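Local coordinates for alpha-Amylase (Thermotoga maritima, PDB 2B5D), which belongs to glycoside hydrolase family 57, whose members are built around a barrel-like core of mostly parallel beta strands flanked by helices, at residues P218-Y223 / M338-V343; Y223-T228 / D387-V392. All coordinates share one frame; numbering follows the deposited sequence. Where two conformers were deposited one is given.

Contact 1 (P218-Y223 / M338-V343); sequences PRYGVY and MGVEPV
Tyr220, Tyr223 and Met338 form the apolar centre of a contact at the edge of the family 57 barrel, where a type I beta turn (Pro218 to Gly221) and the residues after it meet the helix-to-strand link ahead of strand 343-349. The Met338 side chain, extended beyond CG, pushes its methyl between the two tyrosines: CE lies 3.6 Å from Tyr223 CB and 4.0 Å from Tyr220 CB. Pro342 packs CB against Tyr223 CB. The Met338 SD stands obliquely to the Tyr220 ring, a Met-aromatic contact. The same ring is held between two aliphatic groups. Arg219 CG covers the centre of one face, and Val340 CG1 makes a CH-pi contact with the other, 4.2 Å from the ring centroid and nearly along the normal. Both hydroxyls find partners elsewhere: Tyr220 OH is hydrogen-bonded to Glu391 and Tyr223 OH to Asp238. A single backbone hydrogen bond joins the two segments where they come closest: Val343 N donates to Tyr223 O at 2.7 Å, nearly straight at 174°. It is answered by a CA-H...O contact in the reverse direction, with Tyr223 CA 3.4 Å from Val343 O.

Contact 2 (Y223-T228 / D387-V392); sequences YRPIMT and DTLEEV
Arg224 and Leu389 approach from opposite directions, and with Val392 they bury most of the surface in this contact between the approach to and start of the short strand 226-227 and the loop leaving helix 382-388. The arginine chain is straight through chi2 and then bends sharply (chi3 96°), which swings the guanidinium against the 387-392 backbone. There NH2 donates to Glu391 O at 3.0 Å in a nearly straight bond (167°), with the acceptor in the guanidinium plane and the donor in the plane of the carbonyl. NE adds a weak bond to the same oxygen. Charge on this group would probably polarise the Glu391 carbonyl. Leu389 lays CD2 over one face of the guanidinium, 3.4 Å above its plane and offset toward the rim; this methyl also meets Pro225 CG at 3.6 Å. Val392 contributes one methyl: CG2 packs 3.6 Å from Met227 N. The Met227 backbone goes on to bond with Gln393 and Ala395, while Ile226 pairs with Ala234. Strand 226-227 thus runs between its antiparallel partner, strand 233-236, and the chain following helix 382-388, with Phe233 of strand 233-236 also touching Val392.

How the contacts relate
From the N terminus, the chain first passes 218-223 and then, through the shared Tyr223, 223-228. After strand 233-236 and the long helix 309-338, segment 338-343 returns to 218-223 and contact 1 closes its loop. Strand 343-349, helices 352-356 and 360-373 and strand 377-379 follow before 387-392, at the end of helix 382-388, closes contact 2. The segments alternate, so the two loops cross rather than nest. Their centres are about 9 Å apart, and side chains bridge them: Glu391 OE2, the hydrogen-bond partner of Tyr220 OH, also makes a long, weak ion pair with Arg219 NH1, and Arg224 NH1 gives a weak hydrogen bond to Glu341 O. Together they tie the start of strand 343-349 and the loop after helix 382-388 to one continuous run, 218-228.

Contact 1 (P218-Y223 / M338-V343)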
loop_
_atom_site.group_PDB
_atom_site.type_symbol
_atom_site.label_atom_id
_atom_site.label_comp_id
_atom_site.label_asym_id
_atom_site.label_seq_id
_atom_site.Cartn_x
_atom_site.Cartn_y
_atom_site.Cartn_z
ATOM N N PRO A 218 32.293 27.448 26.757
ATOM C CA PRO A 218 32.254 27.507 28.228
ATOM C C PRO A 218 33.458 26.866 28.934
ATOM O O PRO A 218 33.869 25.753 28.592
ATOM C CB PRO A 218 30.987 26.749 28.553
ATOM C CG PRO A 218 30.079 27.063 27.370
ATOM C CD PRO A 218 30.993 27.092 26.173
ATOM N N ARG A 219 33.963 27.535 29.967
ATOM C CA ARG A 219 35.267 27.182 30.530
ATOM C C ARG A 219 35.279 25.817 31.209
ATOM O O ARG A 219 36.235 25.058 31.023
ATOM C CB ARG A 219 35.823 28.286 31.423
ATOM C CG ARG A 219 35.144 28.512 32.774
ATOM C CD ARG A 219 35.912 29.625 33.575
ATOM N NE ARG A 219 34.982 30.203 34.539
ATOM C CZ ARG A 219 34.236 31.284 34.295
ATOM N NH1 ARG A 219 33.329 31.687 35.182
ATOM N NH2 ARG A 219 34.401 31.931 33.150
ATOM N N TYR A 220 34.205 25.530 31.951
ATOM C CA TYR A 220 33.949 24.244 32.536
ATOM C C TYR A 220 33.238 23.215 31.641
ATOM O O TYR A 220 32.579 22.354 32.177
ATOM C CB TYR A 220 33.128 24.431 33.817
ATOM C CG TYR A 220 33.835 25.319 34.819
ATOM C CD1 TYR A 220 33.216 26.469 35.326
ATOM C CD2 TYR A 220 35.154 25.021 35.231
ATOM C CE1 TYR A 220 33.876 27.305 36.245
ATOM C CE2 TYR A 220 35.841 25.838 36.119
ATOM C CZ TYR A 220 35.195 26.978 36.627
ATOM O OH TYR A 220 35.866 27.762 37.517
ATOM N N GLY A 221 33.360 23.309 30.317
ATOM C CA GLY A 221 32.563 22.511 29.371
ATOM C C GLY A 221 31.107 22.238 29.728
ATOM O O GLY A 221 30.397 23.157 30.160
ATOM N N VAL A 222 30.647 20.982 29.601
ATOM C CA VAL A 222 29.244 20.678 29.849
ATOM C C VAL A 222 28.936 20.425 31.280
ATOM O O VAL A 222 27.798 20.111 31.624
ATOM C CB VAL A 222 28.715 19.489 29.001
ATOM C CG1 VAL A 222 28.792 19.840 27.552
ATOM C CG2 VAL A 222 29.500 18.124 29.311
ATOM N N TYR A 223 29.948 20.571 32.132
ATOM C CA TYR A 223 29.845 20.209 33.567
ATOM C C TYR A 223 29.560 21.369 34.517
ATOM O O TYR A 223 29.599 21.212 35.738
ATOM C CB TYR A 223 31.131 19.438 34.022
ATOM C CG TYR A 223 31.303 18.239 33.125
ATOM C CD1 TYR A 223 30.409 17.167 33.204
ATOM C CD2 TYR A 223 32.312 18.212 32.153
ATOM C CE1 TYR A 223 30.538 16.049 32.348
ATOM C CE2 TYR A 223 32.456 17.118 31.324
ATOM C CZ TYR A 223 31.564 16.054 31.415
ATOM O OH TYR A 223 31.669 15.012 30.535
ATOM N N MET A 338 38.821 20.898 37.631
ATOM C CA MET A 338 37.977 22.094 37.587
ATOM C C MET A 338 38.158 22.999 38.775
ATOM O O MET A 338 38.243 24.202 38.607
ATOM C CB MET A 338 36.482 21.728 37.529
ATOM C CG MET A 338 36.065 21.067 36.232
ATOM S SD MET A 338 34.298 20.726 36.057
ATOM C CE MET A 338 34.471 20.696 34.268
ATOM N N GLY A 339 38.132 22.433 39.978
ATOM C CA GLY A 339 38.261 23.240 41.168
ATOM C C GLY A 339 36.909 23.671 41.695
ATOM O O GLY A 339 36.793 24.370 42.719
ATOM N N VAL A 340 35.864 23.273 40.987
ATOM C CA VAL A 340 34.523 23.391 41.547
ATOM C C VAL A 340 33.743 22.086 41.266
ATOM O O VAL A 340 34.193 21.228 40.498
ATOM C CB VAL A 340 33.826 24.692 41.061
ATOM C CG1 VAL A 340 33.574 24.671 39.522
ATOM C CG2 VAL A 340 32.565 24.971 41.898
ATOM N N GLU A 341 32.617 21.922 41.934
ATOM C CA GLU A 341 31.784 20.741 41.780
ATOM C C GLU A 341 31.179 20.628 40.341
ATOM O O GLU A 341 30.488 21.539 39.880
ATOM C CB GLU A 341 30.686 20.766 42.853
ATOM C CG GLU A 341 31.200 20.532 44.286
ATOM C CD GLU A 341 30.277 21.117 45.388
ATOM O OE1 GLU A 341 29.998 20.409 46.397
ATOM O OE2 GLU A 341 29.838 22.300 45.248
ATOM N N PRO A 342 31.449 19.496 39.632
ATOM C CA PRO A 342 30.813 19.262 38.336
ATOM C C PRO A 342 29.321 19.015 38.517
ATOM O O PRO A 342 28.876 18.547 39.582
ATOM C CB PRO A 342 31.524 18.032 37.798
ATOM C CG PRO A 342 32.024 17.315 39.065
ATOM C CD PRO A 342 32.347 18.390 40.036
ATOM N N VAL A 343 28.526 19.441 37.539
ATOM C CA VAL A 343 27.161 18.942 37.495
ATOM C C VAL A 343 26.978 18.139 36.227
ATOM O O VAL A 343 27.246 18.578 35.128
ATOM C CB VAL A 343 26.017 19.966 37.950
ATOM C CG1 VAL A 343 26.540 21.341 38.223
ATOM C CG2 VAL A 343 24.776 19.941 37.052
#

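Contact 2 (Y223-T228 / D387-V392)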
loop_
_atom_site.group_PDB
_atom_site.type_symbol
_atom_site.label_atom_id
_atom_site.label_comp_id
_atom_site.label_asym_id
_atom_site.label_seq_id
_atom_site.Cartn_x
_atom_site.Cartn_y
_atom_site.Cartn_z
ATOM N N TYR A 223 29.948 20.571 32.132
ATOM C CA TYR A 223 29.845 20.209 33.567
ATOM C C TYR A 223 29.560 21.369 34.517
ATOM O O TYR A 223 29.599 21.212 35.738
ATOM C CB TYR A 223 31.131 19.438 34.022
ATOM C CG TYR A 223 31.303 18.239 33.125
ATOM C CD1 TYR A 223 30.409 17.167 33.204
ATOM C CD2 TYR A 223 32.312 18.212 32.153
ATOM C CE1 TYR A 223 30.538 16.049 32.348
ATOM C CE2 TYR A 223 32.456 17.118 31.324
ATOM C CZ TYR A 223 31.564 16.054 31.415
ATOM O OH TYR A 223 31.669 15.012 30.535
ATOM N N ARG A 224 29.232 22.515 33.953
ATOM C CA ARG A 224 28.483 23.531 34.694
ATOM C C ARG A 224 27.462 24.210 33.744
ATOM O O ARG A 224 27.777 24.457 32.571
ATOM C CB ARG A 224 29.481 24.534 35.304
ATOM C CG ARG A 224 29.923 24.053 36.746
ATOM C CD ARG A 224 30.825 25.008 37.418
ATOM N NE ARG A 224 30.194 25.973 38.350
ATOM C CZ ARG A 224 29.796 25.670 39.582
ATOM N NH1 ARG A 224 29.879 24.422 40.037
ATOM N NH2 ARG A 224 29.277 26.610 40.350
ATOM N N PRO A 225 26.274 24.555 34.255
ATOM C CA PRO A 225 25.363 25.382 33.474
ATOM C C PRO A 225 26.002 26.720 33.091
ATOM O O PRO A 225 26.985 27.153 33.686
ATOM C CB PRO A 225 24.214 25.660 34.453
ATOM C CG PRO A 225 24.810 25.411 35.812
ATOM C CD PRO A 225 25.712 24.239 35.569
ATOM N N ILE A 226 25.473 27.351 32.071
ATOM C CA ILE A 226 25.880 28.704 31.769
ATOM C C ILE A 226 24.626 29.523 31.957
ATOM O O ILE A 226 23.554 28.956 32.140
ATOM C CB ILE A 226 26.383 28.855 30.317
ATOM C CG1 ILE A 226 25.214 28.616 29.336
ATOM C CG2 ILE A 226 27.671 28.033 30.123
ATOM C CD1 ILE A 226 25.508 28.951 27.919
ATOM N N MET A 227 24.762 30.842 31.911
ATOM C CA MET A 227 23.600 31.763 31.960
ATOM C C MET A 227 23.654 32.524 30.660
ATOM O O MET A 227 24.745 32.958 30.281
ATOM C CB MET A 227 23.749 32.725 33.109
ATOM C CG MET A 227 22.420 33.453 33.430
ATOM S SD MET A 227 22.801 34.991 34.331
ATOM C CE MET A 227 21.986 34.564 35.869
ATOM N N THR A 228 22.553 32.575 29.899
ATOM C CA THR A 228 22.574 33.449 28.680
ATOM C C THR A 228 22.647 34.951 29.031
ATOM O O THR A 228 22.259 35.334 30.149
ATOM C CB THR A 228 21.333 33.276 27.856
ATOM O OG1 THR A 228 20.196 33.562 28.703
ATOM C CG2 THR A 228 21.319 31.817 27.327
ATOM N N ASP A 387 19.569 27.693 42.063
ATOM C CA ASP A 387 19.359 28.328 43.365
ATOM C C ASP A 387 20.605 28.331 44.272
ATOM O O ASP A 387 20.666 29.093 45.235
ATOM C CB ASP A 387 18.190 27.672 44.119
ATOM C CG ASP A 387 16.808 28.099 43.567
ATOM O OD1 ASP A 387 16.742 29.004 42.704
ATOM O OD2 ASP A 387 15.781 27.518 43.983
ATOM N N THR A 388 21.595 27.507 43.931
ATOM C CA THR A 388 22.788 27.289 44.731
ATOM C C THR A 388 24.043 27.864 44.082
ATOM O O THR A 388 24.947 28.326 44.774
ATOM C CB THR A 388 22.960 25.783 44.968
ATOM O OG1 THR A 388 21.787 25.287 45.607
ATOM C CG2 THR A 388 24.183 25.456 45.852
ATOM N N LEU A 389 24.127 27.875 42.767
ATOM C CA LEU A 389 25.409 28.238 42.157
ATOM C C LEU A 389 25.773 29.705 42.187
ATOM O O LEU A 389 24.984 30.543 41.781
ATOM C CB LEU A 389 25.493 27.737 40.720
ATOM C CG LEU A 389 26.262 26.424 40.586
ATOM C CD1 LEU A 389 25.832 25.336 41.640
ATOM C CD2 LEU A 389 26.134 25.932 39.163
ATOM N N GLU A 390 27.001 30.006 42.600
ATOM C CA GLU A 390 27.472 31.386 42.645
ATOM C C GLU A 390 28.382 31.759 41.495
ATOM O O GLU A 390 28.241 32.844 40.914
ATOM C CB GLU A 390 28.067 31.693 44.005
ATOM C CG GLU A 390 26.950 31.867 45.039
ATOM C CD GLU A 390 27.324 31.392 46.432
ATOM O OE1 GLU A 390 28.072 30.377 46.560
ATOM O OE2 GLU A 390 26.858 32.038 47.412
ATOM N N GLU A 391 29.291 30.879 41.111
ATOM C CA GLU A 391 30.029 31.153 39.903
ATOM C C GLU A 391 29.305 30.421 38.798
ATOM O O GLU A 391 29.045 29.210 38.907
ATOM C CB GLU A 391 31.483 30.720 40.007
ATOM C CG GLU A 391 32.308 30.823 38.695
ATOM C CD GLU A 391 33.655 30.073 38.828
ATOM O OE1 GLU A 391 33.848 29.479 39.916
ATOM O OE2 GLU A 391 34.499 30.087 37.874
ATOM N N VAL A 392 28.888 31.179 37.793
ATOM C CA VAL A 392 28.411 30.646 36.549
ATOM C C VAL A 392 28.833 31.629 35.512
ATOM O O VAL A 392 28.714 32.838 35.710
ATOM C CB VAL A 392 26.876 30.367 36.515
ATOM C CG1 VAL A 392 26.156 30.958 37.729
ATOM C CG2 VAL A 392 26.254 30.777 35.164
HETATM O O HOH W 1 29.817 27.769 36.697
HETATM O O HOH W 2 29.212 27.707 42.882
#